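Local coordinates for protein phosphonate monoester hydrolase (Ruegeria pomeroyi, PDB 4UPK) that belongs to the sulfatase family of the alkaline phosphatase clan, enzymes built round a large beta sheet packed between helices, at residues A[36-41]-A[343-348]; A[126-131]-A[233-238]; A[264-269]-A[354-359]; A[278-283]-A[362-367]. One frame throughout, in Å; residues are numbered along the deposited sequence.

Interaction 1: A[36-41]-A[343-348]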
loop_
_atom_site.group_PDB
_atom_site.type_symbol
_atom_site.label_atom_id
_atom_site.label_comp_id
_atom_site.label_asym_id
_atom_site.label_seq_id
_atom_site.Cartn_x
_atom_site.Cartn_y
_atom_site.Cartn_z
ATOM N N VAL A 36 21.756 21.693 3.758
ATOM C CA VAL A 36 21.391 21.401 5.136
ATOM C C VAL A 36 22.429 20.453 5.748
ATOM O O VAL A 36 22.639 19.349 5.251
ATOM C CB VAL A 36 19.916 20.935 5.350
ATOM C CG1 VAL A 36 19.622 20.722 6.843
ATOM C CG2 VAL A 36 18.927 21.940 4.755
ATOM N N LEU A 37 23.100 20.916 6.805
ATOM C CA LEU A 37 24.077 20.123 7.539
ATOM C C LEU A 37 23.530 19.926 8.935
ATOM O O LEU A 37 23.502 20.857 9.744
ATOM C CB LEU A 37 25.496 20.745 7.555
ATOM C CG LEU A 37 26.571 19.982 8.399
ATOM C CD1 LEU A 37 26.810 18.562 7.879
ATOM C CD2 LEU A 37 27.856 20.736 8.463
ATOM N N PHE A 38 23.069 18.704 9.200
ATOM C CA PHE A 38 22.466 18.320 10.462
ATOM C C PHE A 38 23.379 17.358 11.222
ATOM O O PHE A 38 23.489 16.176 10.862
ATOM C CB PHE A 38 21.069 17.722 10.200
ATOM C CG PHE A 38 20.168 17.485 11.390
ATOM C CD1 PHE A 38 20.500 17.979 12.653
ATOM C CD2 PHE A 38 18.960 16.816 11.240
ATOM C CE1 PHE A 38 19.664 17.764 13.749
ATOM C CE2 PHE A 38 18.128 16.598 12.336
ATOM C CZ PHE A 38 18.478 17.092 13.579
ATOM N N ILE A 39 24.074 17.893 12.266
ATOM C CA ILE A 39 24.968 17.089 13.108
ATOM C C ILE A 39 24.295 16.837 14.449
ATOM O O ILE A 39 23.829 17.786 15.091
ATOM C CB ILE A 39 26.424 17.653 13.314
ATOM C CG1 ILE A 39 27.115 17.984 11.992
ATOM C CG2 ILE A 39 27.307 16.676 14.188
ATOM C CD1 ILE A 39 28.460 18.742 12.181
ATOM N N ILE A 40 24.310 15.556 14.878
ATOM C CA ILE A 40 23.804 15.093 16.158
ATOM C C ILE A 40 24.919 14.317 16.863
ATOM O O ILE A 40 25.390 13.285 16.359
ATOM C CB ILE A 40 22.458 14.274 16.065
ATOM C CG1 ILE A 40 21.327 15.109 15.422
ATOM C CG2 ILE A 40 22.042 13.730 17.463
ATOM C CD1 ILE A 40 20.031 14.374 15.193
ATOM N N ILE A 41 25.341 14.838 18.023
ATOM C CA ILE A 41 26.349 14.218 18.876
ATOM C C ILE A 41 25.517 13.413 19.891
ATOM O O ILE A 41 24.569 13.947 20.446
ATOM C CB ILE A 41 27.273 15.281 19.570
ATOM C CG1 ILE A 41 28.021 16.154 18.545
ATOM C CG2 ILE A 41 28.283 14.620 20.537
ATOM C CD1 ILE A 41 28.588 17.489 19.135
ATOM N N VAL A 343 22.858 22.778 11.714
ATOM C CA VAL A 343 22.145 22.433 12.936
ATOM C C VAL A 343 23.033 21.474 13.731
ATOM O O VAL A 343 23.357 20.376 13.265
ATOM C CB VAL A 343 20.709 21.857 12.743
ATOM C CG1 VAL A 343 20.017 21.677 14.096
ATOM C CG2 VAL A 343 19.853 22.718 11.818
ATOM N N VAL A 344 23.449 21.914 14.924
ATOM C CA VAL A 344 24.272 21.098 15.811
ATOM C C VAL A 344 23.531 20.957 17.136
ATOM O O VAL A 344 23.144 21.957 17.750
ATOM C CB VAL A 344 25.745 21.577 15.984
ATOM C CG1 VAL A 344 26.554 20.580 16.828
ATOM C CG2 VAL A 344 26.420 21.782 14.631
ATOM N N THR A 345 23.335 19.704 17.562
ATOM C CA THR A 345 22.662 19.371 18.807
ATOM C C THR A 345 23.162 18.016 19.349
ATOM O O THR A 345 23.981 17.352 18.720
ATOM C CB THR A 345 21.102 19.360 18.562
ATOM O OG1 THR A 345 20.416 19.396 19.818
ATOM C CG2 THR A 345 20.627 18.171 17.709
ATOM N N ALA A 346 22.628 17.609 20.511
ATOM C CA ALA A 346 22.779 16.286 21.095
ATOM C C ALA A 346 21.363 15.713 21.193
ATOM O O ALA A 346 20.405 16.477 21.327
ATOM C CB ALA A 346 23.439 16.346 22.461
ATOM N N ASP A 347 21.228 14.387 21.081
ATOM C CA ASP A 347 19.951 13.679 21.156
ATOM C C ASP A 347 19.340 13.696 22.578
ATOM O O ASP A 347 18.149 13.934 22.744
ATOM C CB ASP A 347 20.148 12.247 20.654
ATOM C CG ASP A 347 18.875 11.467 20.568
ATOM O OD1 ASP A 347 18.204 11.553 19.528
ATOM O OD2 ASP A 347 18.560 10.754 21.531
ATOM N N HIS A 348 20.173 13.463 23.580
ATOM C CA HIS A 348 19.860 13.407 25.007
ATOM C C HIS A 348 21.159 13.715 25.764
ATOM O O HIS A 348 22.223 13.881 25.165
ATOM C CB HIS A 348 19.341 11.990 25.417
ATOM C CG HIS A 348 20.234 10.878 24.948
ATOM N ND1 HIS A 348 19.991 10.222 23.761
ATOM C CD2 HIS A 348 21.402 10.429 25.460
ATOM C CE1 HIS A 348 21.019 9.409 23.576
ATOM N NE2 HIS A 348 21.879 9.478 24.589
#
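Leu37 pairs with Val343 through its carbonyl, Leu37 O accepting a hydrogen bond from Val343 N at 2.8 Å. At Phe38 the ring leans towards the neighbouring strand: chi1 of -169° sets CG opposite the backbone N, and CD1 packs 3.9 Å from Val343 CB while Val343 O lies in the ring plane at its edge. Ile39 uses both backbone groups, N giving to Val343 O (2.8 Å) and O accepting from Thr345 N (3.2 Å). This is parallel pairing between two strands of the large mixed sheet in the alkaline phosphatase-type fold, their axes 18° apart; beta-branched valine, isoleucine and threonine suit its extended backbone and buried faces. Ile40, on the face of Phe38, runs alongside Thr345, with CG1 3.9 Å from Thr345 CG2, and rests CG2 on Asp347 CB at 4.0 Å. Helices 82-91 and 394-402 pack against this face, and Thr345 OG1 is hydrogen-bonded to Pro371 O. Ile41 N then donates to Thr345 O at 2.9 Å. Ile41 O takes a weak bond from Asp347 N and has the small Ala346 CB 3.3 Å away, where the second strand gives out and Asp347 meets Arg86 in a salt bridge.

Interaction 2: A[126-131]-A[233-238]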
loop_
_atom_site.group_PDB
_atom_site.type_symbol
_atom_site.label_atom_id
_atom_site.label_comp_id
_atom_site.label_asym_id
_atom_site.label_seq_id
_atom_site.Cartn_x
_atom_site.Cartn_y
_atom_site.Cartn_z
ATOM N N LEU A 126 21.437 12.372 2.842
ATOM C CA LEU A 126 22.648 11.555 2.982
ATOM C C LEU A 126 22.916 11.243 4.439
ATOM O O LEU A 126 22.989 12.165 5.260
ATOM C CB LEU A 126 23.852 12.251 2.340
ATOM C CG LEU A 126 23.664 12.726 0.885
ATOM C CD1 LEU A 126 24.733 13.709 0.493
ATOM C CD2 LEU A 126 23.595 11.561 -0.083
ATOM N N LEU A 127 23.040 9.943 4.767
ATOM C CA LEU A 127 23.304 9.505 6.130
ATOM C C LEU A 127 24.713 9.027 6.384
ATOM O O LEU A 127 25.185 8.072 5.766
ATOM C CB LEU A 127 22.262 8.471 6.624
ATOM C CG LEU A 127 22.427 7.905 8.040
ATOM C CD1 LEU A 127 22.106 8.975 9.114
ATOM C CD2 LEU A 127 21.528 6.692 8.232
ATOM N N PHE A 128 25.369 9.678 7.356
ATOM C CA PHE A 128 26.705 9.320 7.827
ATOM C C PHE A 128 26.550 8.956 9.288
ATOM O O PHE A 128 26.530 9.845 10.149
ATOM C CB PHE A 128 27.676 10.485 7.640
ATOM C CG PHE A 128 27.952 10.794 6.199
ATOM C CD1 PHE A 128 28.994 10.166 5.526
ATOM C CD2 PHE A 128 27.185 11.731 5.514
ATOM C CE1 PHE A 128 29.254 10.454 4.187
ATOM C CE2 PHE A 128 27.443 12.023 4.176
ATOM C CZ PHE A 128 28.482 11.383 3.521
ATOM N N GLY A 129 26.318 7.667 9.530
ATOM C CA GLY A 129 26.092 7.157 10.866
ATOM C C GLY A 129 24.908 6.237 11.054
ATOM O O GLY A 129 24.895 5.136 10.510
ATOM N N TYR A 130 23.955 6.639 11.909
ATOM C CA TYR A 130 22.771 5.852 12.325
ATOM C C TYR A 130 21.563 6.734 12.641
ATOM O O TYR A 130 21.737 7.913 12.929
ATOM C CB TYR A 130 23.112 5.031 13.590
ATOM C CG TYR A 130 23.590 5.897 14.741
ATOM C CD1 TYR A 130 24.912 6.329 14.812
ATOM C CD2 TYR A 130 22.716 6.293 15.759
ATOM C CE1 TYR A 130 25.363 7.112 15.872
ATOM C CE2 TYR A 130 23.148 7.109 16.797
ATOM C CZ TYR A 130 24.477 7.525 16.842
ATOM O OH TYR A 130 24.948 8.344 17.833
ATOM N N THR A 131 20.350 6.137 12.661
ATOM C CA THR A 131 19.066 6.802 13.029
ATOM C C THR A 131 18.407 6.077 14.208
ATOM O O THR A 131 17.548 6.655 14.870
ATOM C CB THR A 131 18.073 6.921 11.842
ATOM O OG1 THR A 131 17.855 5.634 11.281
ATOM C CG2 THR A 131 18.540 7.876 10.775
ATOM N N TRP A 233 22.535 19.915 -1.170
ATOM C CA TRP A 233 22.658 18.673 -0.430
ATOM C C TRP A 233 22.090 18.779 0.974
ATOM O O TRP A 233 21.976 19.873 1.525
ATOM C CB TRP A 233 24.118 18.109 -0.441
ATOM C CG TRP A 233 25.181 19.072 -0.021
ATOM C CD1 TRP A 233 26.065 19.710 -0.832
ATOM C CD2 TRP A 233 25.512 19.459 1.319
ATOM N NE1 TRP A 233 26.903 20.500 -0.090
ATOM C CE2 TRP A 233 26.583 20.374 1.235
ATOM C CE3 TRP A 233 24.983 19.150 2.590
ATOM C CZ2 TRP A 233 27.144 20.980 2.367
ATOM C CZ3 TRP A 233 25.550 19.738 3.711
ATOM C CH2 TRP A 233 26.628 20.632 3.594
ATOM N N PHE A 234 21.726 17.612 1.535
ATOM C CA PHE A 234 21.264 17.397 2.893
ATOM C C PHE A 234 22.083 16.218 3.449
ATOM O O PHE A 234 21.926 15.072 2.995
ATOM C CB PHE A 234 19.737 17.131 2.938
ATOM C CG PHE A 234 19.138 16.727 4.267
ATOM C CD1 PHE A 234 19.662 17.212 5.466
ATOM C CD2 PHE A 234 18.010 15.917 4.321
ATOM C CE1 PHE A 234 19.098 16.843 6.697
ATOM C CE2 PHE A 234 17.446 15.550 5.550
ATOM C CZ PHE A 234 17.980 16.031 6.727
ATOM N N ALA A 235 22.986 16.527 4.402
ATOM C CA ALA A 235 23.865 15.548 5.032
ATOM C C ALA A 235 23.563 15.487 6.508
ATOM O O ALA A 235 23.463 16.530 7.183
ATOM C CB ALA A 235 25.331 15.902 4.805
ATOM N N HIS A 236 23.384 14.246 6.995
ATOM C CA HIS A 236 23.088 13.939 8.386
ATOM C C HIS A 236 24.256 13.136 8.946
ATOM O O HIS A 236 24.476 11.995 8.547
ATOM C CB HIS A 236 21.725 13.209 8.538
ATOM C CG HIS A 236 21.265 13.087 9.959
ATOM N ND1 HIS A 236 21.628 14.021 10.925
ATOM C CD2 HIS A 236 20.451 12.169 10.532
ATOM C CE1 HIS A 236 21.024 13.644 12.035
ATOM N NE2 HIS A 236 20.320 12.528 11.854
ATOM N N LEU A 237 25.030 13.756 9.847
ATOM C CA LEU A 237 26.244 13.183 10.434
ATOM C C LEU A 237 26.048 13.008 11.957
ATOM O O LEU A 237 25.695 13.957 12.663
ATOM C CB LEU A 237 27.451 14.066 10.040
ATOM C CG LEU A 237 28.847 13.832 10.646
ATOM C CD1 LEU A 237 29.552 12.638 10.020
ATOM C CD2 LEU A 237 29.712 15.064 10.439
ATOM N N THR A 238 26.209 11.750 12.425
ATOM C CA THR A 238 25.921 11.294 13.781
ATOM C C THR A 238 27.106 10.641 14.499
ATOM O O THR A 238 27.466 9.487 14.229
ATOM C CB THR A 238 24.701 10.347 13.750
ATOM O OG1 THR A 238 25.043 9.221 12.944
ATOM C CG2 THR A 238 23.423 11.013 13.205
HETATM O O HOH W 1 20.020 10.405 13.534
#
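Thr238 and Tyr130 meet because each turns its first side-chain bond into the position between backbone N and carbonyl carbon, with chi1 of 62° and 57°. For Thr238 this swings OG1 across to segment 126-131, where it does two jobs: it donates to Phe128 O at 3.2 Å and accepts from Tyr130 N at 3.0 Å. For Tyr130 it lays the ring beside the threonine, so that Thr238 CB stands over one face, 4.2 Å from the ring centroid, in a CH-pi contact. A threonine suits the spot, since its hydroxyl grips the backbone while its carbon side meets the ring. Phe128 O is thus held twice, taking Thr238 N at 3.0 Å as well. Gly129 must lack a side chain: a CB would collide with Thr238 OG1 and, at phi 132°, jam against the preceding carbonyl oxygen. The main-chain bonds are those of parallel strands in the large mixed sheet, 125-127 against 234-239: Leu126 N donates to Phe234 O, Leu126 O accepts from His236 N, and Phe128 N donates to His236 O where the segment turns its corner. On the face of Leu126 and Phe128, Phe128 CB packs on Leu237 CD1 at 3.7 Å, and helix 213-224 lies against these apolar groups. On the other face Leu127 CD1 runs alongside His236 and comes 3.9 Å from its CD2. A water bridges the two segments, 2.7 Å from His236 NE2 and donating to Tyr130 O, while His236 ND1 is bonded to Phe38 O and Tyr130 OH to Asp42.

Interaction 3: A[264-269]-A[354-359]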
loop_
_atom_site.group_PDB
_atom_site.type_symbol
_atom_site.label_atom_id
_atom_site.label_comp_id
_atom_site.label_asym_id
_atom_site.label_seq_id
_atom_site.Cartn_x
_atom_site.Cartn_y
_atom_site.Cartn_z
ATOM N N PRO A 264 30.635 14.883 40.938
ATOM C CA PRO A 264 29.246 15.058 40.469
ATOM C C PRO A 264 28.361 15.743 41.512
ATOM O O PRO A 264 28.667 15.705 42.710
ATOM C CB PRO A 264 28.762 13.620 40.260
ATOM C CG PRO A 264 29.990 12.785 40.202
ATOM C CD PRO A 264 30.975 13.450 41.081
ATOM N N ALA A 265 27.256 16.370 41.050
ATOM C CA ALA A 265 26.245 16.981 41.916
ATOM C C ALA A 265 25.378 15.815 42.401
ATOM O O ALA A 265 24.790 15.100 41.590
ATOM C CB ALA A 265 25.408 17.989 41.133
ATOM N N ARG A 266 25.375 15.565 43.716
ATOM C CA ARG A 266 24.663 14.417 44.296
ATOM C C ARG A 266 24.434 14.592 45.782
ATOM O O ARG A 266 25.134 15.380 46.424
ATOM C CB ARG A 266 25.470 13.110 44.056
ATOM C CG ARG A 266 26.886 13.196 44.646
ATOM C CD ARG A 266 27.788 12.031 44.357
ATOM N NE ARG A 266 29.085 12.282 44.973
ATOM C CZ ARG A 266 30.167 11.526 44.819
ATOM N NH1 ARG A 266 30.119 10.428 44.080
ATOM N NH2 ARG A 266 31.295 11.854 45.417
ATOM N N LEU A 267 23.493 13.793 46.334
ATOM C CA LEU A 267 23.231 13.745 47.770
ATOM C C LEU A 267 24.329 12.829 48.430
ATOM O O LEU A 267 25.002 12.086 47.699
ATOM C CB LEU A 267 21.776 13.316 48.072
ATOM C CG LEU A 267 20.648 14.311 47.669
ATOM C CD1 LEU A 267 19.275 13.829 48.146
ATOM C CD2 LEU A 267 20.879 15.718 48.216
ATOM N N PRO A 268 24.644 12.920 49.736
ATOM C CA PRO A 268 25.772 12.117 50.242
ATOM C C PRO A 268 25.784 10.610 49.908
ATOM O O PRO A 268 26.812 10.069 49.532
ATOM C CB PRO A 268 25.798 12.424 51.744
ATOM C CG PRO A 268 25.113 13.756 51.875
ATOM C CD PRO A 268 24.065 13.771 50.799
ATOM N N GLY A 269 24.658 9.948 50.079
ATOM C CA GLY A 269 24.575 8.512 49.853
ATOM C C GLY A 269 23.472 8.119 48.908
ATOM O O GLY A 269 22.618 8.941 48.576
ATOM N N ASP A 354 26.064 12.098 38.424
ATOM C CA ASP A 354 25.171 13.024 39.114
ATOM C C ASP A 354 24.029 12.230 39.709
ATOM O O ASP A 354 23.472 11.366 39.024
ATOM C CB ASP A 354 24.615 14.111 38.156
ATOM C CG ASP A 354 25.562 15.255 37.831
ATOM O OD1 ASP A 354 26.728 15.210 38.276
ATOM O OD2 ASP A 354 25.139 16.192 37.118
ATOM N N ARG A 355 23.703 12.499 40.998
ATOM C CA ARG A 355 22.598 11.876 41.751
ATOM C C ARG A 355 22.737 10.345 41.867
ATOM O O ARG A 355 21.734 9.624 41.849
ATOM C CB ARG A 355 21.216 12.285 41.159
ATOM C CG ARG A 355 21.075 13.770 40.797
ATOM C CD ARG A 355 21.400 14.695 41.973
ATOM N NE ARG A 355 20.517 14.429 43.116
ATOM C CZ ARG A 355 19.321 14.980 43.290
ATOM N NH1 ARG A 355 18.853 15.865 42.415
ATOM N NH2 ARG A 355 18.588 14.664 44.346
ATOM N N HIS A 356 23.989 9.869 41.947
ATOM C CA HIS A 356 24.421 8.458 42.048
ATOM C C HIS A 356 23.919 7.597 40.884
ATOM O O HIS A 356 23.665 6.408 41.062
ATOM C CB HIS A 356 24.095 7.865 43.437
ATOM C CG HIS A 356 24.775 8.584 44.557
ATOM N ND1 HIS A 356 26.043 8.235 44.964
ATOM C CD2 HIS A 356 24.346 9.626 45.305
ATOM C CE1 HIS A 356 26.341 9.055 45.962
ATOM N NE2 HIS A 356 25.351 9.917 46.195
ATOM N N SER A 357 23.786 8.219 39.693
ATOM C CA SER A 357 23.278 7.567 38.503
ATOM C C SER A 357 24.076 7.876 37.235
ATOM O O SER A 357 24.805 8.869 37.187
ATOM C CB SER A 357 21.788 7.845 38.320
ATOM O OG SER A 357 21.567 9.226 38.138
ATOM N N TRP A 358 23.951 6.991 36.225
ATOM C CA TRP A 358 24.635 7.060 34.941
ATOM C C TRP A 358 23.606 6.831 33.862
ATOM O O TRP A 358 22.557 6.236 34.129
ATOM C CB TRP A 358 25.741 5.992 34.881
ATOM C CG TRP A 358 26.839 6.245 35.870
ATOM C CD1 TRP A 358 26.808 5.971 37.206
ATOM C CD2 TRP A 358 28.050 6.969 35.636
ATOM N NE1 TRP A 358 27.915 6.492 37.819
ATOM C CE2 TRP A 358 28.724 7.064 36.872
ATOM C CE3 TRP A 358 28.648 7.534 34.491
ATOM C CZ2 TRP A 358 29.976 7.674 36.997
ATOM C CZ3 TRP A 358 29.884 8.155 34.618
ATOM C CH2 TRP A 358 30.531 8.230 35.861
ATOM N N GLY A 359 23.891 7.328 32.661
ATOM C CA GLY A 359 22.991 7.232 31.517
ATOM C C GLY A 359 21.910 8.301 31.470
ATOM O O GLY A 359 22.111 9.439 31.910
#
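A tight left-handed turn, with Arg355 and His356 both at positive phi as in a type III' beta turn, docks against a segment, extended through Leu267, that ends in Gly269, the N-cap residue of helix 270-275. Ser357 closes the turn, both its N and its OG donating to Asp354 O. Asp354, the first residue of the turn, holds Ala265: Asp354 OD1 takes Ala265 N at 3.1 Å from above the carboxylate plane, and Pro264 CB packs beside the same oxygen. Arg355 N answers by donating to Ala265 O at 2.9 Å, so Ala265 is held at both its N-H and its carbonyl. Arg355 then bends at chi2 and chi3 and brings NH2 to within 3.9 Å of Leu267 CG. His356 reaches across to the main chain. With chi1 at -61°, its imidazole lies between the segment's side chain and main chain, and His356 NE2 donates to Leu267 O, nearly in the ring plane, at 2.7 Å. Arg266 CD lies over one ring face, toward its rim, 4.0 Å from the centroid in a CH-pi contact, while Gly269 C lies over the opposite face. A flat ring with a donor at its rim fits this slot, and the extended Arg266 supplies a methylene cover while its guanidinium continues to a salt bridge with Asp303. Asp354 OD2 pairs similarly with Arg45, and Arg355 with Glu273. The contact therefore sits where helix 270-275 begins, close to the start of helix 303-333, whose Ile306 and Gln307 pack on Pro264.

Interaction 4: A[278-283]-A[362-367]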
loop_
_atom_site.group_PDB
_atom_site.type_symbol
_atom_site.label_atom_id
_atom_site.label_comp_id
_atom_site.label_asym_id
_atom_site.label_seq_id
_atom_site.Cartn_x
_atom_site.Cartn_y
_atom_site.Cartn_z
ATOM N N PRO A 278 10.818 6.618 45.403
ATOM C CA PRO A 278 11.191 5.214 45.148
ATOM C C PRO A 278 11.687 4.869 43.740
ATOM O O PRO A 278 12.374 3.859 43.600
ATOM C CB PRO A 278 9.900 4.458 45.458
ATOM C CG PRO A 278 9.163 5.332 46.379
ATOM C CD PRO A 278 9.431 6.704 45.899
ATOM N N PHE A 279 11.327 5.672 42.714
ATOM C CA PHE A 279 11.723 5.545 41.298
ATOM C C PHE A 279 13.258 5.455 41.134
ATOM O O PHE A 279 13.741 4.786 40.219
ATOM C CB PHE A 279 11.188 6.769 40.494
ATOM C CG PHE A 279 11.816 6.988 39.126
ATOM C CD1 PHE A 279 12.973 7.750 38.985
ATOM C CD2 PHE A 279 11.278 6.392 37.990
ATOM C CE1 PHE A 279 13.576 7.910 37.734
ATOM C CE2 PHE A 279 11.882 6.554 36.740
ATOM C CZ PHE A 279 13.018 7.320 36.618
ATOM N N PHE A 280 13.998 6.187 41.999
ATOM C CA PHE A 280 15.457 6.312 42.020
ATOM C C PHE A 280 16.213 5.103 42.518
ATOM O O PHE A 280 17.425 5.006 42.293
ATOM C CB PHE A 280 15.898 7.615 42.698
ATOM C CG PHE A 280 15.384 8.842 41.990
ATOM C CD1 PHE A 280 15.766 9.124 40.685
ATOM C CD2 PHE A 280 14.499 9.708 42.621
ATOM C CE1 PHE A 280 15.259 10.237 40.020
ATOM C CE2 PHE A 280 14.031 10.845 41.972
ATOM C CZ PHE A 280 14.390 11.087 40.669
ATOM N N GLY A 281 15.493 4.190 43.175
ATOM C CA GLY A 281 16.006 2.899 43.612
ATOM C C GLY A 281 16.411 2.158 42.357
ATOM O O GLY A 281 17.612 2.062 42.078
ATOM N N PRO A 282 15.425 1.748 41.509
ATOM C CA PRO A 282 15.768 1.097 40.226
ATOM C C PRO A 282 16.580 1.979 39.265
ATOM O O PRO A 282 17.403 1.454 38.531
ATOM C CB PRO A 282 14.393 0.754 39.641
ATOM C CG PRO A 282 13.475 0.664 40.833
ATOM C CD PRO A 282 13.956 1.777 41.700
ATOM N N ALA A 283 16.360 3.310 39.291
ATOM C CA ALA A 283 17.053 4.278 38.458
ATOM C C ALA A 283 18.548 4.416 38.774
ATOM O O ALA A 283 19.334 4.535 37.837
ATOM C CB ALA A 283 16.347 5.629 38.503
ATOM N N THR A 362 16.184 8.291 33.626
ATOM C CA THR A 362 15.833 9.063 34.819
ATOM C C THR A 362 14.966 10.270 34.429
ATOM O O THR A 362 14.608 10.421 33.257
ATOM C CB THR A 362 17.096 9.411 35.651
ATOM O OG1 THR A 362 16.684 9.982 36.883
ATOM C CG2 THR A 362 18.043 10.356 34.929
ATOM N N VAL A 363 14.655 11.137 35.419
ATOM C CA VAL A 363 13.784 12.313 35.274
ATOM C C VAL A 363 14.515 13.648 35.501
ATOM O O VAL A 363 13.895 14.700 35.335
ATOM C CB VAL A 363 12.497 12.186 36.142
ATOM C CG1 VAL A 363 11.682 10.961 35.740
ATOM C CG2 VAL A 363 12.829 12.157 37.639
ATOM N N TYR A 364 15.809 13.610 35.898
ATOM C CA TYR A 364 16.577 14.837 36.119
ATOM C C TYR A 364 17.010 15.476 34.807
ATOM O O TYR A 364 17.258 14.763 33.822
ATOM C CB TYR A 364 17.772 14.630 37.085
ATOM C CG TYR A 364 17.364 14.265 38.494
ATOM C CD1 TYR A 364 16.447 15.049 39.204
ATOM C CD2 TYR A 364 17.898 13.142 39.127
ATOM C CE1 TYR A 364 16.074 14.722 40.506
ATOM C CE2 TYR A 364 17.548 12.821 40.439
ATOM C CZ TYR A 364 16.636 13.615 41.124
ATOM O OH TYR A 364 16.262 13.286 42.407
ATOM N N ASP A 365 17.087 16.824 34.807
ATOM C CA ASP A 365 17.419 17.668 33.660
ATOM C C ASP A 365 18.675 17.284 32.886
ATOM O O ASP A 365 18.652 17.348 31.656
ATOM C CB ASP A 365 17.422 19.166 34.040
ATOM C CG ASP A 365 16.042 19.750 34.338
ATOM O OD1 ASP A 365 15.017 19.081 34.023
ATOM O OD2 ASP A 365 15.979 20.883 34.845
ATOM N N ALA A 366 19.755 16.857 33.590
ATOM C CA ALA A 366 21.022 16.457 32.963
ATOM C C ALA A 366 20.847 15.350 31.896
ATOM O O ALA A 366 21.614 15.304 30.940
ATOM C CB ALA A 366 22.047 16.056 34.026
ATOM N N ALA A 367 19.786 14.527 32.022
ATOM C CA ALA A 367 19.459 13.460 31.065
ATOM C C ALA A 367 18.779 13.990 29.773
ATOM O O ALA A 367 18.729 13.257 28.785
ATOM C CB ALA A 367 18.571 12.419 31.736
#
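Val363 acts as a two-pronged bump set against Phe279 and Phe280, two successive rings near the N-terminal end of helix 280-286. Its CG1 touches Phe279 CZ at 4.0 Å, and its CG2 presses closer, 3.6 Å from Phe280 CZ. The branched valine suits this place because each methyl serves a different ring. The rings diverge through their first torsions: chi1 of 164° sends Phe279 opposite its backbone N, whereas Phe280, at -61°, folds beside its own N. Phe280 consequently becomes a plate with both faces covered, Phe279 CD1 lying over one and Tyr364 OH over the other. Its plane and that of Tyr364 differ by only 2°, but the rings are slid so far apart, with centroids separated by 4.7 Å, that they scarcely overlap; the overlap is limited to rims, with Phe280 CZ 3.4 Å from Tyr364 CZ. Thr362 fills the remaining angle between the phenylalanines. Its OG1 lies in the Phe280 plane, 3.5 Å from CE1, and its CA abuts the edge of Phe279, 3.8 Å from CZ. Beyond the pair, Met479 of strand 479-482 touches Phe279, Phe280 and Val363, and Trp446 stacks on Phe279. No hydrogen bond crosses between 278-283 and 362-367, although hydroxyls of Thr362 and Tyr364 approach the rings. What joins this end of the helix to the loop is therefore the burial of apolar surface and dispersion between flat groups, so that matching shape, rather than directed bonds, sets the fit.

Interactions 1 and 2 are neighbouring pairings in one sheet, their centres 10 Å apart: strand 35-41 lies between 340-346 and 234-239, and Ile40 CD1 packs 3.4 Å from His236 CE1. Interactions 3 and 4 form a second pair, also 10 Å apart by centres, on the side of the chain's centre away from interaction 2; Arg355 NH2 comes 3.3 Å from Tyr364 OH, and Arg355 makes a cation-pi contact with Tyr364. Strand 340-346 and the loop after it supply one segment each to interactions 1, 3 and 4. The same run of chain also brings interactions 1 and 4 into touch, His348 CB lying 3.6 Å from Ala367 O.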